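Local coordinates for protein alpha-L-rhamnosidase (Streptomyces avermitilis, PDB 3W5M) that hydrolyses terminal non-reducing alpha-L-rhamnose residues from alpha-L-rhamnosides such as the citrus flavonoids naringin, rutin and hesperidin and from gum arabic, at residues N615-W618 and G619-N623; P628-T631 and P632-E636. All coordinates share one frame; numbering follows the deposited sequence.

Contact 1. Residues N615-W618 and G619-N623; sequences NITW and GQRGN
The carbonyl oxygen of Thr617 is gripped twice by one residue, Arg621, four positions further along the helix. The backbone N of Arg621 gives the ordinary helical bond to Thr617 O, and its side-chain NE adds a second, 3.1 Å from that oxygen; the two donors come from opposite faces of the carbonyl plane. NE lies above that plane rather than on a lone pair, yet its N-H points nearly straight at the oxygen (165°). Beside it, Arg621 NH2 reaches Thr617 OG1 at 3.0 Å, with the hydroxyl oxygen in the guanidinium plane, so the arginine grips Thr617 side-on with two nitrogens, one to each oxygen. OG1 also bonds to Ser614 O, a turn earlier. Arg621 gets there by tucking CG between its backbone N and carbonyl carbon (chi1 84°) and bending again at chi3, which folds the chain back along the helix. The same fold lays the guanidinium flat on one face of Trp618: the planes are 6° apart, and CZ sits 3.8 Å from the centroid of the five-membered ring, a cation-pi stack. Over the six-membered ring the methylene CD makes a CH-pi contact. Bonds at its edge and indole beneath its face together fix the rotation of the guanidinium. Outside the helix, Trp618 packs on Val591 and Arg621 on His593, both of strand 587-594. At the helix end, Asn623 ND2 bonds to Gly619 O at 3.0 Å. Trp618 and Arg621 form an i to i+3 cation-pi pair, braced by the i to i+4 bonds to Thr617, on a helix of the (alpha/alpha)6-barrel catalytic domain.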
loop_
_atom_site.group_PDB
_atom_site.type_symbol
_atom_site.label_atom_id
_atom_site.label_comp_id
_atom_site.label_asym_id
_atom_site.label_seq_id
_atom_site.Cartn_x
_atom_site.Cartn_y
_atom_site.Cartn_z
ATOM N N ASN A 615 -17.534 -3.726 1.211
ATOM C CA ASN A 615 -16.358 -4.584 1.403
ATOM C C ASN A 615 -15.295 -4.371 0.328
ATOM O O ASN A 615 -14.091 -4.341 0.618
ATOM C CB ASN A 615 -16.754 -6.058 1.501
ATOM C CG ASN A 615 -17.556 -6.382 2.761
ATOM O OD1 ASN A 615 -17.918 -5.494 3.548
ATOM N ND2 ASN A 615 -17.840 -7.658 2.957
ATOM N N ILE A 616 -15.745 -4.255 -0.917
ATOM C CA ILE A 616 -14.863 -3.894 -2.032
ATOM C C ILE A 616 -14.079 -2.587 -1.765
ATOM O O ILE A 616 -12.869 -2.564 -1.953
ATOM C CB ILE A 616 -15.652 -3.780 -3.360
ATOM C CG1 ILE A 616 -16.146 -5.173 -3.769
ATOM C CG2 ILE A 616 -14.770 -3.205 -4.472
ATOM C CD1 ILE A 616 -17.250 -5.147 -4.808
ATOM N N THR A 617 -14.783 -1.536 -1.372
ATOM C CA THR A 617 -14.170 -0.211 -1.151
ATOM C C THR A 617 -13.266 -0.254 0.059
ATOM O O THR A 617 -12.267 0.466 0.114
ATOM C CB THR A 617 -15.182 0.946 -1.030
ATOM O OG1 THR A 617 -15.945 0.838 0.188
ATOM C CG2 THR A 617 -16.143 0.979 -2.253
ATOM N N TRP A 618 -13.593 -1.106 1.033
ATOM C CA TRP A 618 -12.696 -1.261 2.186
ATOM C C TRP A 618 -11.454 -2.097 1.844
ATOM O O TRP A 618 -10.370 -1.794 2.317
ATOM C CB TRP A 618 -13.456 -1.778 3.434
ATOM C CG TRP A 618 -14.201 -0.708 4.174
ATOM C CD1 TRP A 618 -15.501 -0.359 4.023
ATOM C CD2 TRP A 618 -13.650 0.196 5.150
ATOM N NE1 TRP A 618 -15.808 0.697 4.851
ATOM C CE2 TRP A 618 -14.693 1.049 5.562
ATOM C CE3 TRP A 618 -12.368 0.357 5.713
ATOM C CZ2 TRP A 618 -14.515 2.064 6.538
ATOM C CZ3 TRP A 618 -12.178 1.366 6.674
ATOM C CH2 TRP A 618 -13.257 2.203 7.075
ATOM N N GLY A 619 -11.599 -3.171 1.051
ATOM C CA GLY A 619 -10.459 -3.942 0.601
ATOM C C GLY A 619 -9.547 -3.094 -0.275
ATOM O O GLY A 619 -8.316 -3.192 -0.186
ATOM N N GLN A 620 -10.135 -2.226 -1.099
ATOM C CA GLN A 620 -9.308 -1.387 -1.964
ATOM C C GLN A 620 -8.534 -0.379 -1.104
ATOM O O GLN A 620 -7.307 -0.272 -1.186
ATOM C CB GLN A 620 -10.154 -0.624 -2.967
ATOM C CG GLN A 620 -9.343 0.335 -3.832
ATOM C CD GLN A 620 -10.205 1.099 -4.819
ATOM O OE1 GLN A 620 -9.699 1.787 -5.726
ATOM N NE2 GLN A 620 -11.502 1.027 -4.627
ATOM N N ARG A 621 -9.246 0.341 -0.270
ATOM C CA ARG A 621 -8.575 1.417 0.480
ATOM C C ARG A 621 -7.519 0.871 1.437
ATOM O O ARG A 621 -6.473 1.507 1.658
ATOM C CB ARG A 621 -9.588 2.333 1.170
ATOM C CG ARG A 621 -10.098 1.851 2.516
ATOM C CD ARG A 621 -11.163 2.802 3.016
ATOM N NE ARG A 621 -12.474 2.489 2.438
ATOM C CZ ARG A 621 -13.607 3.137 2.720
ATOM N NH1 ARG A 621 -13.610 4.176 3.558
ATOM N NH2 ARG A 621 -14.755 2.750 2.161
ATOM N N GLY A 622 -7.765 -0.314 1.984
ATOM C CA GLY A 622 -6.809 -0.918 2.909
ATOM C C GLY A 622 -5.483 -1.258 2.248
ATOM O O GLY A 622 -4.426 -1.319 2.893
ATOM N N ASN A 623 -5.542 -1.497 0.942
ATOM C CA ASN A 623 -4.345 -1.888 0.218
ATOM C C ASN A 623 -3.814 -0.825 -0.739
ATOM O O ASN A 623 -2.998 -1.135 -1.643
ATOM C CB ASN A 623 -4.667 -3.152 -0.576
ATOM C CG ASN A 623 -4.705 -4.374 0.305
ATOM O OD1 ASN A 623 -3.664 -4.854 0.739
ATOM N ND2 ASN A 623 -5.908 -4.862 0.604
#

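Contact 2. Residues P628-T631 and P632-E636; sequences PTDT and PARDE
Asp630 OD2 and Arg634 NH2 form a long, weak salt bridge of 3.9 Å, while the closer grip on the arginine comes from Glu636; OD2 also bonds to a bound Tris molecule, probably from the crystallisation liquor. Arg634 turns NE and NH2 side-on to one oxygen, with NE 2.9 Å from Glu636 OE1; that oxygen lies near the guanidinium plane. NE meets it on the anti side of the carboxylate, whereas NH2 approaches from above the carboxylate plane. Asp630 OD2 and Glu636 OE2, both acceptors with no hydrogen bond between them, are 3.5 Å apart, and the two carboxylate planes are turned 73° to each other. All three residues bind L-rhamnose, and Glu636 is the inferred proton donor. An alanine here would remove the oxygen that accepts from both NE and NH2 of Arg634, and the guanidinium would probably be freer to turn. Thr631 forms the next layer. Its CG2 rests over one guanidinium face of Arg634, 3.8 Å from NE, and OG1, anti to the backbone N (chi1 161°), accepts from Ala633 N at 3.2 Å in a nearly straight bond (167°). Further out, Arg634 NH1 pairs with Glu895, the inferred proton acceptor, Glu636 OE2 bonds to Trp640, and Asp630 OD1 takes the backbone N of Leu638. This buried loop joins helix 607-622 to helix 641-654, and Pro628, a few residues into it, packs on Phe660, Leu661 and Trp664 of helix 658-671.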
loop_
_atom_site.group_PDB
_atom_site.type_symbol
_atom_site.label_atom_id
_atom_site.label_comp_id
_atom_site.label_asym_id
_atom_site.label_seq_id
_atom_site.Cartn_x
_atom_site.Cartn_y
_atom_site.Cartn_z
ATOM N N PRO A 628 0.060 -0.496 -4.456
ATOM C CA PRO A 628 -1.110 -1.370 -4.396
ATOM C C PRO A 628 -0.682 -2.764 -3.842
ATOM O O PRO A 628 0.032 -3.519 -4.511
ATOM C CB PRO A 628 -1.578 -1.427 -5.851
ATOM C CG PRO A 628 -0.325 -1.231 -6.662
ATOM C CD PRO A 628 0.572 -0.337 -5.831
ATOM N N THR A 629 -1.062 -3.060 -2.597
ATOM C CA THR A 629 -0.527 -4.245 -1.934
ATOM C C THR A 629 -1.474 -5.424 -2.035
ATOM O O THR A 629 -2.674 -5.240 -2.254
ATOM C CB THR A 629 -0.161 -4.007 -0.454
ATOM O OG1 THR A 629 -1.268 -3.419 0.234
ATOM C CG2 THR A 629 1.052 -3.130 -0.346
ATOM N N ASP A 630 -0.910 -6.626 -1.889
ATOM C CA ASP A 630 -1.729 -7.840 -1.782
ATOM C C ASP A 630 -2.495 -7.900 -0.462
ATOM O O ASP A 630 -3.681 -8.167 -0.470
ATOM C CB ASP A 630 -0.889 -9.107 -1.972
ATOM C CG ASP A 630 0.252 -9.263 -0.928
ATOM O OD1 ASP A 630 0.851 -8.263 -0.450
ATOM O OD2 ASP A 630 0.593 -10.423 -0.627
ATOM N N THR A 631 -1.813 -7.615 0.653
ATOM C CA THR A 631 -2.462 -7.615 1.964
ATOM C C THR A 631 -1.756 -6.620 2.848
ATOM O O THR A 631 -0.559 -6.421 2.708
ATOM C CB THR A 631 -2.455 -9.013 2.634
ATOM O OG1 THR A 631 -2.674 -8.873 4.043
ATOM C CG2 THR A 631 -1.118 -9.671 2.471
ATOM N N PRO A 632 -2.506 -5.955 3.731
ATOM C CA PRO A 632 -1.904 -4.922 4.585
ATOM C C PRO A 632 -1.496 -5.433 5.974
ATOM O O PRO A 632 -1.008 -4.642 6.806
ATOM C CB PRO A 632 -3.039 -3.909 4.719
ATOM C CG PRO A 632 -4.278 -4.755 4.692
ATOM C CD PRO A 632 -3.978 -5.954 3.814
ATOM N N ALA A 633 -1.682 -6.721 6.234
ATOM C CA ALA A 633 -1.633 -7.205 7.623
ATOM C C ALA A 633 -0.467 -8.154 7.916
ATOM O O ALA A 633 0.264 -7.952 8.893
ATOM C CB ALA A 633 -2.978 -7.806 8.044
ATOM N N ARG A 634 -0.270 -9.193 7.097
ATOM C CA ARG A 634 0.819 -10.118 7.382
ATOM C C ARG A 634 2.180 -9.576 6.980
ATOM O O ARG A 634 2.291 -8.434 6.504
ATOM C CB ARG A 634 0.565 -11.494 6.731
ATOM C CG ARG A 634 0.608 -11.482 5.216
ATOM C CD ARG A 634 0.539 -12.924 4.719
ATOM N NE ARG A 634 0.464 -13.040 3.258
ATOM C CZ ARG A 634 -0.543 -13.619 2.605
ATOM N NH1 ARG A 634 -1.577 -14.129 3.273
ATOM N NH2 ARG A 634 -0.531 -13.684 1.282
ATOM N N ASP A 635 3.215 -10.397 7.141
ATOM C CA ASP A 635 4.576 -10.025 6.717
ATOM C C ASP A 635 4.744 -10.157 5.171
ATOM O O ASP A 635 5.560 -10.951 4.686
ATOM C CB ASP A 635 5.616 -10.869 7.450
ATOM C CG ASP A 635 5.445 -12.383 7.188
ATOM O OD1 ASP A 635 4.403 -12.808 6.603
ATOM O OD2 ASP A 635 6.359 -13.158 7.593
ATOM N N GLU A 636 3.962 -9.377 4.418
ATOM C CA GLU A 636 4.073 -9.356 2.966
ATOM C C GLU A 636 3.897 -7.898 2.533
ATOM O O GLU A 636 4.849 -7.160 2.627
ATOM C CB GLU A 636 3.102 -10.359 2.317
ATOM C CG GLU A 636 3.464 -10.629 0.871
ATOM C CD GLU A 636 3.099 -12.020 0.401
ATOM O OE1 GLU A 636 2.452 -12.779 1.176
ATOM O OE2 GLU A 636 3.486 -12.352 -0.755
#

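Along the chain contact 1 closes before contact 2 opens, and their centres lie 12 Å apart within the six-hairpin glycosidase domain. The first occupies the C-terminal part of helix 607-622; the second lies in the loop that leads from it to helix 641-654. They meet where the helix ends: Asn623 OD1 is 2.8 Å from Thr629 OG1 in a probable hydrogen bond, and Gly622 O packs on Pro632 CB at 3.5 Å. Asn623 also donates to Asn915 O, next to the rhamnose-binding His916. The geometry is thus consistent with a barrel helix whose end helps place the loop carrying the substrate-binding carboxylates.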